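DNA polymerase sliding clamp B (Sulfolobus tokodaii, PDB 3AIZ) serves as a subunit of a ring-shaped sliding clamp that encircles DNA and tethers the polymerase and other processing proteins to it. Local coordinates at residues S17-V22 with I70-L75; K44-I49 with I202-D207; V130-T135 with P227-V232; D141-I146 with V218-G223; F209-I214 with G238-W243. All coordinates share one frame; numbering follows the deposited sequence.

Contact 1: residues S17-V22 with I70-L75; sequences SGLLKV and ININDL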
# COMPACT_ATOMS: atom_id res chain seq x y z
N SER A 17 -8.47 23.36 -12.94
CA SER A 17 -8.13 23.15 -11.54
C SER A 17 -7.59 24.44 -10.92
O SER A 17 -7.38 24.52 -9.71
CB SER A 17 -7.10 22.03 -11.39
OG SER A 17 -5.83 22.44 -11.88
N GLY A 18 -7.37 25.45 -11.75
CA GLY A 18 -6.84 26.72 -11.30
C GLY A 18 -7.93 27.74 -11.02
O GLY A 18 -7.65 28.83 -10.51
N LEU A 19 -9.17 27.40 -11.35
CA LEU A 19 -10.29 28.29 -11.11
C LEU A 19 -10.57 28.42 -9.61
O LEU A 19 -11.20 27.55 -9.01
CB LEU A 19 -11.54 27.79 -11.85
CG LEU A 19 -11.39 27.62 -13.36
CD1 LEU A 19 -12.70 27.21 -13.99
CD2 LEU A 19 -10.88 28.91 -13.99
N LEU A 20 -10.09 29.51 -9.02
CA LEU A 20 -10.21 29.73 -7.58
C LEU A 20 -11.65 30.04 -7.14
O LEU A 20 -12.33 30.86 -7.75
CB LEU A 20 -9.29 30.87 -7.14
CG LEU A 20 -7.79 30.61 -7.21
CD1 LEU A 20 -7.01 31.89 -6.97
CD2 LEU A 20 -7.38 29.54 -6.21
N LYS A 21 -12.08 29.37 -6.08
CA LYS A 21 -13.42 29.59 -5.52
C LYS A 21 -14.51 29.38 -6.56
O LYS A 21 -15.63 29.87 -6.39
CB LYS A 21 -13.53 30.99 -4.92
CG LYS A 21 -12.63 31.24 -3.72
CD LYS A 21 -12.77 32.67 -3.22
CE LYS A 21 -11.87 32.94 -2.02
NZ LYS A 21 -12.23 32.09 -0.85
N VAL A 22 -14.20 28.65 -7.63
CA VAL A 22 -15.17 28.39 -8.68
C VAL A 22 -16.29 27.49 -8.17
O VAL A 22 -16.04 26.44 -7.57
CB VAL A 22 -14.53 27.76 -9.93
CG1 VAL A 22 -13.99 26.37 -9.61
CG2 VAL A 22 -15.53 27.69 -11.06
N ILE A 70 -22.24 24.47 -17.68
CA ILE A 70 -22.02 23.07 -17.34
C ILE A 70 -21.44 22.89 -15.94
O ILE A 70 -20.93 23.83 -15.34
CB ILE A 70 -21.07 22.40 -18.35
CG1 ILE A 70 -19.65 22.94 -18.17
CG2 ILE A 70 -21.56 22.62 -19.77
CD1 ILE A 70 -18.64 22.29 -19.08
N ASN A 71 -21.52 21.66 -15.43
CA ASN A 71 -20.93 21.31 -14.15
C ASN A 71 -19.44 21.02 -14.31
O ASN A 71 -19.06 20.00 -14.88
CB ASN A 71 -21.65 20.10 -13.54
CG ASN A 71 -21.18 19.79 -12.13
OD1 ASN A 71 -20.03 20.04 -11.77
ND2 ASN A 71 -22.08 19.22 -11.33
N ILE A 72 -18.61 21.92 -13.80
CA ILE A 72 -17.16 21.83 -13.98
C ILE A 72 -16.58 20.53 -13.43
O ILE A 72 -15.58 20.03 -13.94
CB ILE A 72 -16.44 23.03 -13.34
CG1 ILE A 72 -14.94 22.99 -13.68
CG2 ILE A 72 -16.66 23.06 -11.84
CD1 ILE A 72 -14.16 24.14 -13.11
N ASN A 73 -17.20 20.00 -12.38
CA ASN A 73 -16.72 18.77 -11.76
C ASN A 73 -16.69 17.59 -12.73
O ASN A 73 -15.71 16.85 -12.80
CB ASN A 73 -17.56 18.43 -10.53
CG ASN A 73 -17.38 19.43 -9.41
OD1 ASN A 73 -16.26 19.80 -9.07
ND2 ASN A 73 -18.49 19.87 -8.82
N ASP A 74 -17.78 17.43 -13.48
CA ASP A 74 -17.88 16.35 -14.47
C ASP A 74 -16.81 16.49 -15.54
O ASP A 74 -16.26 15.50 -16.02
CB ASP A 74 -19.26 16.34 -15.12
CG ASP A 74 -20.37 16.07 -14.12
OD1 ASP A 74 -20.07 15.56 -13.02
OD2 ASP A 74 -21.54 16.36 -14.44
N LEU A 75 -16.52 17.74 -15.92
CA LEU A 75 -15.54 18.02 -16.96
C LEU A 75 -14.12 17.72 -16.48
O LEU A 75 -13.22 17.49 -17.28
CB LEU A 75 -15.65 19.47 -17.42
CG LEU A 75 -14.72 19.92 -18.55
CD1 LEU A 75 -14.80 18.96 -19.73
CD2 LEU A 75 -15.06 21.33 -18.99
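L19 and V22 converge on one atom, CD1 of I72, in a small apolar cluster of the N-terminal half of this PCNA-type DNA clamp fold. The nearer approach is L19 CD1 to I72 CD1, at 3.5 Å, where the two side chains pass each other at a slant. V22 comes at the same methyl end-on, tip to tip, with its CG1 4.2 Å from I72 CD1. I72 reaches both neighbours because its chain is fully stretched: CG1 lies anti to the backbone N (chi1 -174°), and CD1 continues in the same direction, so the terminal methyl alone spans the distance. No hydrogen bond crosses between the segments, and the join is purely hydrophobic. One shell further out, Y39 of strand 34-40 lies against both L19 and V22, V48 of strand 46-53 covers L19, and I26 of strand 25-30 packs on I72, so the cluster sits over neighbouring strands. The spacing of L19 and V22 is set by a type II beta turn that these two residues begin and end, although its closing bond from V22 N to L19 O is weak. The carbonyl of L20, inside the turn, takes a hydrogen bond from the hydroxyl of Y39, tying the loop to strand 34-40. On the other side, I72 is the first residue of helix 72-80, which N71 caps at its N-terminus: N71 OD1 accepts from N73 N at 2.9 Å, the donor tilted 21° from the amide's carbonyl plane.

Contact 2: residues K44-I49 with I202-D207; sequences KVLMVI and IEVLKD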
# COMPACT_ATOMS: atom_id res chain seq x y z
N LYS A 44 -15.83 40.42 -5.39
CA LYS A 44 -15.57 41.26 -6.55
C LYS A 44 -14.12 41.74 -6.63
O LYS A 44 -13.81 42.67 -7.38
CB LYS A 44 -16.52 42.46 -6.56
CG LYS A 44 -18.00 42.09 -6.57
CD LYS A 44 -18.34 41.21 -7.76
CE LYS A 44 -19.83 40.92 -7.82
NZ LYS A 44 -20.31 40.23 -6.60
N VAL A 45 -13.24 41.11 -5.87
CA VAL A 45 -11.84 41.51 -5.86
C VAL A 45 -11.01 40.74 -6.89
O VAL A 45 -10.06 41.28 -7.46
CB VAL A 45 -11.21 41.31 -4.46
CG1 VAL A 45 -9.73 41.67 -4.49
CG2 VAL A 45 -11.94 42.15 -3.43
N LEU A 46 -11.39 39.49 -7.14
CA LEU A 46 -10.64 38.64 -8.06
C LEU A 46 -11.49 38.18 -9.23
O LEU A 46 -12.57 37.62 -9.04
CB LEU A 46 -10.09 37.42 -7.32
CG LEU A 46 -9.36 36.39 -8.17
CD1 LEU A 46 -8.07 36.96 -8.72
CD2 LEU A 46 -9.09 35.13 -7.36
N MET A 47 -11.00 38.42 -10.44
CA MET A 47 -11.66 37.93 -11.65
C MET A 47 -10.86 36.79 -12.27
O MET A 47 -9.74 36.99 -12.72
CB MET A 47 -11.84 39.05 -12.67
CG MET A 47 -12.35 38.57 -14.02
SD MET A 47 -12.67 39.91 -15.17
CE MET A 47 -13.94 40.81 -14.29
N VAL A 48 -11.45 35.60 -12.29
CA VAL A 48 -10.79 34.45 -12.88
C VAL A 48 -11.23 34.27 -14.33
O VAL A 48 -12.42 34.21 -14.63
CB VAL A 48 -11.08 33.16 -12.09
CG1 VAL A 48 -10.31 32.00 -12.69
CG2 VAL A 48 -10.71 33.34 -10.63
N ILE A 49 -10.25 34.18 -15.23
CA ILE A 49 -10.53 34.00 -16.65
C ILE A 49 -9.84 32.76 -17.20
O ILE A 49 -8.64 32.57 -17.02
CB ILE A 49 -10.11 35.22 -17.48
CG1 ILE A 49 -10.93 36.45 -17.09
CG2 ILE A 49 -10.27 34.94 -18.96
CD1 ILE A 49 -10.55 37.69 -17.86
N ILE A 202 -3.17 39.61 0.58
CA ILE A 202 -2.31 38.44 0.65
C ILE A 202 -3.11 37.17 0.41
O ILE A 202 -2.65 36.25 -0.27
CB ILE A 202 -1.58 38.33 2.00
CG1 ILE A 202 -0.58 39.47 2.15
CG2 ILE A 202 -0.87 36.99 2.11
CD1 ILE A 202 0.56 39.14 3.08
N GLU A 203 -4.31 37.11 0.97
CA GLU A 203 -5.19 35.97 0.80
C GLU A 203 -5.39 35.65 -0.68
O GLU A 203 -5.29 34.50 -1.10
CB GLU A 203 -6.55 36.23 1.46
CG GLU A 203 -6.48 36.38 2.97
CD GLU A 203 -6.09 35.10 3.67
OE1 GLU A 203 -6.35 34.01 3.11
OE2 GLU A 203 -5.53 35.17 4.79
N VAL A 204 -5.65 36.69 -1.47
CA VAL A 204 -5.92 36.52 -2.89
C VAL A 204 -4.65 36.29 -3.68
O VAL A 204 -4.57 35.36 -4.50
CB VAL A 204 -6.67 37.73 -3.46
CG1 VAL A 204 -7.04 37.48 -4.91
CG2 VAL A 204 -7.91 38.02 -2.63
N LEU A 205 -3.65 37.13 -3.45
CA LEU A 205 -2.38 37.03 -4.17
C LEU A 205 -1.72 35.68 -3.91
O LEU A 205 -1.08 35.11 -4.80
CB LEU A 205 -1.45 38.17 -3.76
CG LEU A 205 -0.28 38.44 -4.71
CD1 LEU A 205 -0.82 38.89 -6.06
CD2 LEU A 205 0.65 39.49 -4.13
N LYS A 206 -1.88 35.16 -2.70
CA LYS A 206 -1.32 33.87 -2.32
C LYS A 206 -1.97 32.75 -3.12
O LYS A 206 -1.28 31.96 -3.77
CB LYS A 206 -1.52 33.63 -0.83
CG LYS A 206 -0.89 32.35 -0.30
CD LYS A 206 -1.54 31.92 1.01
CE LYS A 206 -1.66 33.09 1.97
NZ LYS A 206 -2.35 32.71 3.24
N ASP A 207 -3.29 32.68 -3.08
CA ASP A 207 -4.05 31.66 -3.80
C ASP A 207 -3.70 31.64 -5.29
O ASP A 207 -3.43 30.59 -5.86
CB ASP A 207 -5.55 31.87 -3.62
CG ASP A 207 -6.00 31.63 -2.19
OD1 ASP A 207 -5.18 31.16 -1.38
OD2 ASP A 207 -7.18 31.91 -1.89
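The helical turn that brings V204 against L46 is closed by a backbone hydrogen bond from K206 N to I202 O, 2.8 Å long. It belongs to the opening turn of helix 202-211, in the C-terminal half of the clamp fold, whereas L46 starts strand 46-53 of the N-terminal half; the contact therefore bridges the two pseudo-repeated halves of a PCNA subunit. The strand side has its own bonds. L46 O accepts a hydrogen bond from the hydroxyl of T41, and M47 and I49, further along the strand, pair with W243 and I241 of strand 239-244, which joins the sheets of the two halves edge to edge.

Between these two supports the meeting is apolar. V204 CG1 lies alongside the whole L46 side chain instead of meeting only its end: it is 3.9 Å from L46 CB and 4.0 Å from L46 CD2, with L46 CG and CD1 at almost the same range. The two side chains slide past each other in opposite directions, an antiparallel overlap that spreads the contact over four carbons of the leucine. In V204 the methyl that does this work is the one set anti to the backbone N (chi1 -176°). L205 and I202, by contrast, pack on V157 of strand 156-161, and L20 closes in on L46 from the loop after helix 9-16. The second methyl of V204 has a looser task, facing the partly exposed V45 in the loop just before the strand, where V204 CG2 and V45 CG1 are 4.5 Å apart.

Contact 3: residues V130-T135 with P227-V232; sequences VNLSVT and PMKIEV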
# COMPACT_ATOMS: atom_id res chain seq x y z
N VAL A 130 -6.61 49.08 -18.53
CA VAL A 130 -5.65 49.98 -17.91
C VAL A 130 -4.27 49.83 -18.54
O VAL A 130 -4.03 48.91 -19.30
CB VAL A 130 -5.53 49.72 -16.40
CG1 VAL A 130 -6.85 50.02 -15.70
CG2 VAL A 130 -5.09 48.29 -16.15
N ASN A 131 -3.38 50.76 -18.20
CA ASN A 131 -2.00 50.69 -18.67
C ASN A 131 -1.09 50.04 -17.64
O ASN A 131 -0.82 50.62 -16.59
CB ASN A 131 -1.48 52.08 -19.03
CG ASN A 131 -0.02 52.06 -19.44
OD1 ASN A 131 0.43 51.17 -20.16
ND2 ASN A 131 0.73 53.06 -18.98
N LEU A 132 -0.63 48.83 -17.94
CA LEU A 132 0.29 48.12 -17.06
C LEU A 132 1.68 48.75 -17.13
O LEU A 132 2.47 48.43 -18.03
CB LEU A 132 0.35 46.64 -17.43
CG LEU A 132 -0.65 45.71 -16.73
CD1 LEU A 132 -1.92 46.44 -16.35
CD2 LEU A 132 -0.96 44.52 -17.63
N SER A 133 1.97 49.64 -16.19
CA SER A 133 3.26 50.32 -16.14
C SER A 133 4.40 49.32 -16.00
O SER A 133 5.46 49.49 -16.58
CB SER A 133 3.29 51.31 -14.97
OG SER A 133 2.15 52.15 -14.98
N VAL A 134 4.15 48.28 -15.22
CA VAL A 134 5.18 47.28 -14.94
C VAL A 134 4.72 45.88 -15.32
O VAL A 134 3.65 45.43 -14.91
CB VAL A 134 5.56 47.28 -13.45
CG1 VAL A 134 6.59 46.19 -13.16
CG2 VAL A 134 6.09 48.64 -13.03
N THR A 135 5.54 45.19 -16.11
CA THR A 135 5.29 43.80 -16.45
C THR A 135 6.57 42.99 -16.30
O THR A 135 7.65 43.44 -16.67
CB THR A 135 4.76 43.64 -17.89
OG1 THR A 135 5.71 44.17 -18.82
CG2 THR A 135 3.43 44.36 -18.06
N PRO A 227 -5.40 47.47 -10.89
CA PRO A 227 -5.47 46.01 -10.80
C PRO A 227 -4.24 45.32 -11.36
O PRO A 227 -3.63 45.81 -12.31
CB PRO A 227 -6.70 45.67 -11.65
CG PRO A 227 -7.55 46.88 -11.55
CD PRO A 227 -6.61 48.04 -11.51
N MET A 228 -3.87 44.18 -10.77
CA MET A 228 -2.75 43.39 -11.25
C MET A 228 -3.25 42.26 -12.15
O MET A 228 -4.26 41.63 -11.86
CB MET A 228 -1.96 42.81 -10.07
CG MET A 228 -0.92 41.76 -10.48
SD MET A 228 -0.14 40.94 -9.07
CE MET A 228 0.90 42.25 -8.44
N LYS A 229 -2.52 42.01 -13.23
CA LYS A 229 -2.90 40.99 -14.20
C LYS A 229 -1.88 39.86 -14.23
O LYS A 229 -0.70 40.09 -14.46
CB LYS A 229 -3.04 41.61 -15.59
CG LYS A 229 -3.37 40.62 -16.69
CD LYS A 229 -3.34 41.31 -18.05
CE LYS A 229 -3.73 40.35 -19.17
NZ LYS A 229 -3.70 41.03 -20.49
N ILE A 230 -2.35 38.63 -14.00
CA ILE A 230 -1.48 37.46 -14.10
C ILE A 230 -1.90 36.58 -15.28
O ILE A 230 -3.05 36.18 -15.39
CB ILE A 230 -1.49 36.61 -12.81
CG1 ILE A 230 -0.84 37.37 -11.65
CG2 ILE A 230 -0.76 35.30 -13.03
CD1 ILE A 230 -1.74 38.40 -11.02
N GLU A 231 -0.95 36.30 -16.17
CA GLU A 231 -1.19 35.42 -17.30
C GLU A 231 -0.48 34.09 -17.09
O GLU A 231 0.74 34.05 -16.91
CB GLU A 231 -0.72 36.07 -18.60
CG GLU A 231 -1.32 37.44 -18.88
CD GLU A 231 -0.89 38.00 -20.22
OE1 GLU A 231 -0.53 37.21 -21.11
OE2 GLU A 231 -0.93 39.24 -20.39
N VAL A 232 -1.24 33.00 -17.13
CA VAL A 232 -0.69 31.67 -16.92
C VAL A 232 -0.86 30.83 -18.18
O VAL A 232 -1.83 30.09 -18.32
CB VAL A 232 -1.38 30.95 -15.74
CG1 VAL A 232 -0.69 29.63 -15.46
CG2 VAL A 232 -1.37 31.84 -14.51
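Apolar contact centres on L132, the most covered residue here, which rests on K229, while P227 at the other end is covered more than the lysine. CD2 of L132 lies 4.0 Å from K229 CD and 4.1 Å from K229 CB, and the two side chains cross at about a right angle. The lysine offers a long flank because its chain is extended throughout, with CG anti to the backbone N (chi1 177°). The other branch of the leucine turns to P227, where L132 CD1 lies 4.4 Å from P227 O.

Charge enters at the far end of the same lysine: K229 NZ forms a salt bridge with E231 OE2, two residues along the strand, its hydrogen bond weak at 3.3 Å. L132 thus touches the stem at CB and CD, while the ammonium group goes to a carboxylate.

Backbone bonding does not join the segments directly. S133 and V134 form a classic beta bulge opposite F222, and K229 pairs with G221, so strand 218-223 runs between strands 134-138 and 226-233. L132, just ahead of its own strand, reaches across that middle strand, while W243 of strand 239-244 lies against K229 as well.

Contact 4: residues D141-I146 with V218-G223; sequences DVLKDI and VTVGFG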
# COMPACT_ATOMS: atom_id res chain seq x y z
N ASP A 141 6.84 28.54 -10.29
CA ASP A 141 7.38 27.98 -9.06
C ASP A 141 7.87 29.07 -8.11
O ASP A 141 7.69 28.99 -6.90
CB ASP A 141 8.50 26.98 -9.36
CG ASP A 141 7.98 25.70 -10.00
OD1 ASP A 141 6.98 25.15 -9.50
OD2 ASP A 141 8.58 25.25 -11.00
N VAL A 142 8.50 30.10 -8.68
CA VAL A 142 8.99 31.22 -7.89
C VAL A 142 7.83 31.93 -7.19
O VAL A 142 7.88 32.18 -5.99
CB VAL A 142 9.76 32.23 -8.75
CG1 VAL A 142 10.21 33.41 -7.90
CG2 VAL A 142 10.94 31.56 -9.43
N LEU A 143 6.80 32.26 -7.96
CA LEU A 143 5.63 32.93 -7.40
C LEU A 143 4.99 32.07 -6.31
O LEU A 143 4.52 32.59 -5.30
CB LEU A 143 4.61 33.24 -8.50
CG LEU A 143 5.10 34.19 -9.61
CD1 LEU A 143 4.03 34.37 -10.68
CD2 LEU A 143 5.51 35.53 -9.02
N LYS A 144 4.98 30.76 -6.53
CA LYS A 144 4.47 29.83 -5.53
C LYS A 144 5.29 29.93 -4.25
O LYS A 144 4.75 29.96 -3.15
CB LYS A 144 4.49 28.40 -6.06
CG LYS A 144 3.85 27.38 -5.13
CD LYS A 144 3.79 26.01 -5.79
CE LYS A 144 3.03 25.02 -4.94
NZ LYS A 144 2.90 23.70 -5.63
N ASP A 145 6.61 30.00 -4.40
CA ASP A 145 7.51 30.17 -3.27
C ASP A 145 7.20 31.46 -2.52
O ASP A 145 7.16 31.49 -1.29
CB ASP A 145 8.97 30.15 -3.72
CG ASP A 145 9.43 28.77 -4.15
OD1 ASP A 145 8.81 27.77 -3.72
OD2 ASP A 145 10.42 28.68 -4.92
N ILE A 146 6.99 32.54 -3.27
CA ILE A 146 6.64 33.83 -2.69
C ILE A 146 5.30 33.76 -1.96
O ILE A 146 5.10 34.42 -0.94
CB ILE A 146 6.60 34.94 -3.75
CG1 ILE A 146 7.99 35.16 -4.34
CG2 ILE A 146 6.05 36.23 -3.17
CD1 ILE A 146 8.04 36.26 -5.38
N VAL A 218 4.96 32.73 -16.39
CA VAL A 218 3.87 33.56 -15.90
C VAL A 218 4.19 35.03 -16.10
O VAL A 218 5.27 35.50 -15.73
CB VAL A 218 3.61 33.30 -14.40
CG1 VAL A 218 2.43 34.13 -13.92
CG2 VAL A 218 3.37 31.83 -14.15
N THR A 219 3.25 35.76 -16.69
CA THR A 219 3.42 37.20 -16.89
C THR A 219 2.59 37.98 -15.87
O THR A 219 1.37 37.82 -15.79
CB THR A 219 3.01 37.63 -18.31
OG1 THR A 219 3.89 37.02 -19.27
CG2 THR A 219 3.10 39.14 -18.46
N VAL A 220 3.26 38.82 -15.10
CA VAL A 220 2.59 39.64 -14.09
C VAL A 220 2.68 41.11 -14.47
O VAL A 220 3.77 41.63 -14.71
CB VAL A 220 3.21 39.44 -12.70
CG1 VAL A 220 2.53 40.34 -11.68
CG2 VAL A 220 3.11 37.98 -12.28
N GLY A 221 1.54 41.78 -14.52
CA GLY A 221 1.49 43.19 -14.84
C GLY A 221 0.72 43.99 -13.81
O GLY A 221 -0.25 43.50 -13.25
N PHE A 222 1.17 45.21 -13.56
CA PHE A 222 0.48 46.11 -12.64
C PHE A 222 0.95 47.54 -12.83
O PHE A 222 1.81 47.82 -13.66
CB PHE A 222 0.68 45.66 -11.19
CG PHE A 222 2.07 45.92 -10.66
CD1 PHE A 222 2.33 47.01 -9.84
CD2 PHE A 222 3.12 45.07 -10.99
CE1 PHE A 222 3.60 47.24 -9.36
CE2 PHE A 222 4.39 45.30 -10.51
CZ PHE A 222 4.63 46.39 -9.69
N GLY A 223 0.36 48.45 -12.06
CA GLY A 223 0.73 49.86 -12.12
C GLY A 223 0.33 50.57 -10.84
O GLY A 223 -0.08 49.92 -9.88
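L143 sets one methyl, CD1, against both V218 and V220, and that is the tight part of this contact. Its CD1 lies 3.6 Å from V218 CG1 and 3.9 Å from V218 CB, then 4.1 Å from V220 CG2, so one leucine branch touches two residues of the strand. The valines are two apart, so both face the helix, while T219 between them turns its side chain away to the sheet's other surface. With CG anti to the carbonyl carbon (chi1 -62°) and CD1 continuing the extended chain (chi2 177°), L143 carries that methyl out to the strand, crossing the side chain of V218 at a slant. T138 of strand 134-138, T212, and F209 of helix 202-211 also lie on L143. Strand 218-223 is held from both sides, V218 pairing with T138 and T219 with E231.

The rest of the helix surface is looser. D141 and K144 are exposed and touch S213, and K144 also lies against K210; D145 makes a long, weak ion pair with R148. Another part of the helix is covered by a second chain: V142 packs on V104, and I146 and D145 on Y105, of the neighbouring DNA polymerase sliding clamp C chain. Helix 140-150 thus serves two surfaces at once, its own sheet through L143 and the subunit interface through V142 and I146. This is the helix-on-sheet layer of the DNA clamp fold, in which, as in PCNA rings generally, the sheets form the outer shell and the helices line the central hole.

Contact 5: residues F209-I214 with G238-W243; sequences FKVTSI and GQLIFW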
# COMPACT_ATOMS: atom_id res chain seq x y z
N PHE A 209 -1.03 33.08 -6.94
CA PHE A 209 0.38 32.74 -7.14
C PHE A 209 0.63 31.24 -7.06
O PHE A 209 1.36 30.68 -7.88
CB PHE A 209 1.25 33.47 -6.12
CG PHE A 209 1.68 34.84 -6.56
CD1 PHE A 209 0.91 35.58 -7.44
CD2 PHE A 209 2.87 35.39 -6.10
CE1 PHE A 209 1.30 36.83 -7.85
CE2 PHE A 209 3.27 36.65 -6.51
CZ PHE A 209 2.49 37.37 -7.38
N LYS A 210 0.02 30.59 -6.08
CA LYS A 210 0.18 29.16 -5.89
C LYS A 210 -0.27 28.39 -7.13
O LYS A 210 0.32 27.38 -7.50
CB LYS A 210 -0.60 28.69 -4.66
CG LYS A 210 -0.40 27.23 -4.29
CD LYS A 210 -1.06 26.91 -2.95
CE LYS A 210 -0.95 25.43 -2.61
NZ LYS A 210 -1.69 24.57 -3.58
N VAL A 211 -1.32 28.89 -7.78
CA VAL A 211 -1.87 28.26 -8.97
C VAL A 211 -0.97 28.42 -10.19
O VAL A 211 -0.91 27.54 -11.05
CB VAL A 211 -3.28 28.82 -9.29
CG1 VAL A 211 -3.74 28.36 -10.66
CG2 VAL A 211 -4.27 28.40 -8.22
N THR A 212 -0.28 29.55 -10.27
CA THR A 212 0.54 29.87 -11.44
C THR A 212 1.72 28.92 -11.63
O THR A 212 2.46 29.03 -12.60
CB THR A 212 1.07 31.31 -11.38
OG1 THR A 212 2.09 31.40 -10.37
CG2 THR A 212 -0.04 32.29 -11.06
N SER A 213 1.89 27.99 -10.70
CA SER A 213 3.01 27.05 -10.77
C SER A 213 2.88 26.10 -11.96
O SER A 213 3.87 25.50 -12.38
CB SER A 213 3.13 26.25 -9.46
OG SER A 213 1.99 25.44 -9.24
N ILE A 214 1.67 25.98 -12.50
CA ILE A 214 1.43 25.10 -13.64
C ILE A 214 2.03 25.66 -14.92
O ILE A 214 2.00 25.02 -15.97
CB ILE A 214 -0.08 24.88 -13.87
CG1 ILE A 214 -0.74 26.16 -14.38
CG2 ILE A 214 -0.75 24.39 -12.59
CD1 ILE A 214 -2.22 26.02 -14.65
N GLY A 238 -3.80 27.01 -24.18
CA GLY A 238 -4.71 27.28 -23.08
C GLY A 238 -4.12 28.27 -22.09
O GLY A 238 -2.95 28.17 -21.73
N GLN A 239 -4.93 29.22 -21.65
CA GLN A 239 -4.42 30.34 -20.88
C GLN A 239 -5.29 30.67 -19.67
O GLN A 239 -6.51 30.75 -19.77
CB GLN A 239 -4.28 31.57 -21.78
CG GLN A 239 -3.65 32.78 -21.13
CD GLN A 239 -3.36 33.89 -22.12
OE1 GLN A 239 -3.62 33.75 -23.31
NE2 GLN A 239 -2.83 35.00 -21.63
N LEU A 240 -4.64 30.87 -18.53
CA LEU A 240 -5.31 31.36 -17.33
C LEU A 240 -4.98 32.83 -17.14
O LEU A 240 -3.83 33.24 -17.28
CB LEU A 240 -4.88 30.56 -16.10
CG LEU A 240 -5.84 29.46 -15.62
CD1 LEU A 240 -5.24 28.71 -14.45
CD2 LEU A 240 -7.19 30.05 -15.26
N ILE A 241 -6.00 33.62 -16.82
CA ILE A 241 -5.80 35.06 -16.64
C ILE A 241 -6.50 35.53 -15.37
O ILE A 241 -7.70 35.30 -15.19
CB ILE A 241 -6.34 35.85 -17.84
CG1 ILE A 241 -5.67 35.37 -19.13
CG2 ILE A 241 -6.11 37.34 -17.64
CD1 ILE A 241 -6.17 36.08 -20.37
N PHE A 242 -5.75 36.19 -14.50
CA PHE A 242 -6.29 36.68 -13.24
C PHE A 242 -6.24 38.19 -13.17
O PHE A 242 -5.33 38.82 -13.71
CB PHE A 242 -5.54 36.08 -12.06
CG PHE A 242 -5.65 34.58 -11.96
CD1 PHE A 242 -4.69 33.76 -12.52
CD2 PHE A 242 -6.72 34.00 -11.29
CE1 PHE A 242 -4.79 32.39 -12.43
CE2 PHE A 242 -6.82 32.63 -11.20
CZ PHE A 242 -5.86 31.82 -11.77
N TRP A 243 -7.23 38.78 -12.50
CA TRP A 243 -7.24 40.21 -12.23
C TRP A 243 -7.50 40.44 -10.76
O TRP A 243 -8.54 40.03 -10.23
CB TRP A 243 -8.29 40.92 -13.09
CG TRP A 243 -7.88 41.11 -14.52
CD1 TRP A 243 -8.24 40.33 -15.58
CD2 TRP A 243 -7.04 42.15 -15.04
NE1 TRP A 243 -7.67 40.83 -16.73
CE2 TRP A 243 -6.93 41.94 -16.43
CE3 TRP A 243 -6.37 43.23 -14.46
CZ2 TRP A 243 -6.18 42.77 -17.25
CZ3 TRP A 243 -5.63 44.06 -15.28
CH2 TRP A 243 -5.54 43.83 -16.66
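The ring of F242 receives V211 at its outer end: V211 CG1 approaches F242 CZ obliquely, 4.2 Å away, and the backbone oxygen of G18 also comes close to CZ. V48 of strand 46-53 packs on the same phenylalanine. The ring of F209 turns from the strand to A147 of helix 140-150, and the indole of W243 lies against M47 and K229. This is helix-on-sheet packing of the clamp fold, with the end of helix 202-211 laid over strand 239-244.

Beside the F242 ring, L240 CD1 is met twice. V211 CG1 lies 4.1 Å from it and I214 CD1 4.0 Å, both side chains crossing that of L240 at about a right angle. V211 CG1, the branch anti to its backbone N (chi1 169°), thus rests on L240 and F242 together, which also touch each other. L19 reaches L240 from the N-terminal half, and L20 touches V211.

The helix tightens into a 3-10 turn at residues 212-214, where hydroxyls take up backbone carbonyls. F209 O accepts from T212 OG1 at 2.7 Å and more weakly from T212 N, while S213 OG, 3.1 Å from K210 O, donates nearly straight down that carbonyl bond.

Contact 1 lies in the N-terminal half and contacts 3, 4 and 5 in the C-terminal half, while contact 2 joins the two. Contacts 1 and 3 are the most separated pair, their centres about 25 Å apart on opposite sides of the chain's centre; contacts 4 and 5 are nearest, at about 9 Å. Along the chain contact 4 is nested within contact 3, contact 2 crosses contacts 1, 3 and 4, and contact 5 crosses 3 and 4. Contacts 2 and 5 share helix 202-211. Contact 2, with the hydrogen-bonded pairing of strands 46-53 and 239-244, ties two similar halves into one continuous arc of the ring that surrounds DNA.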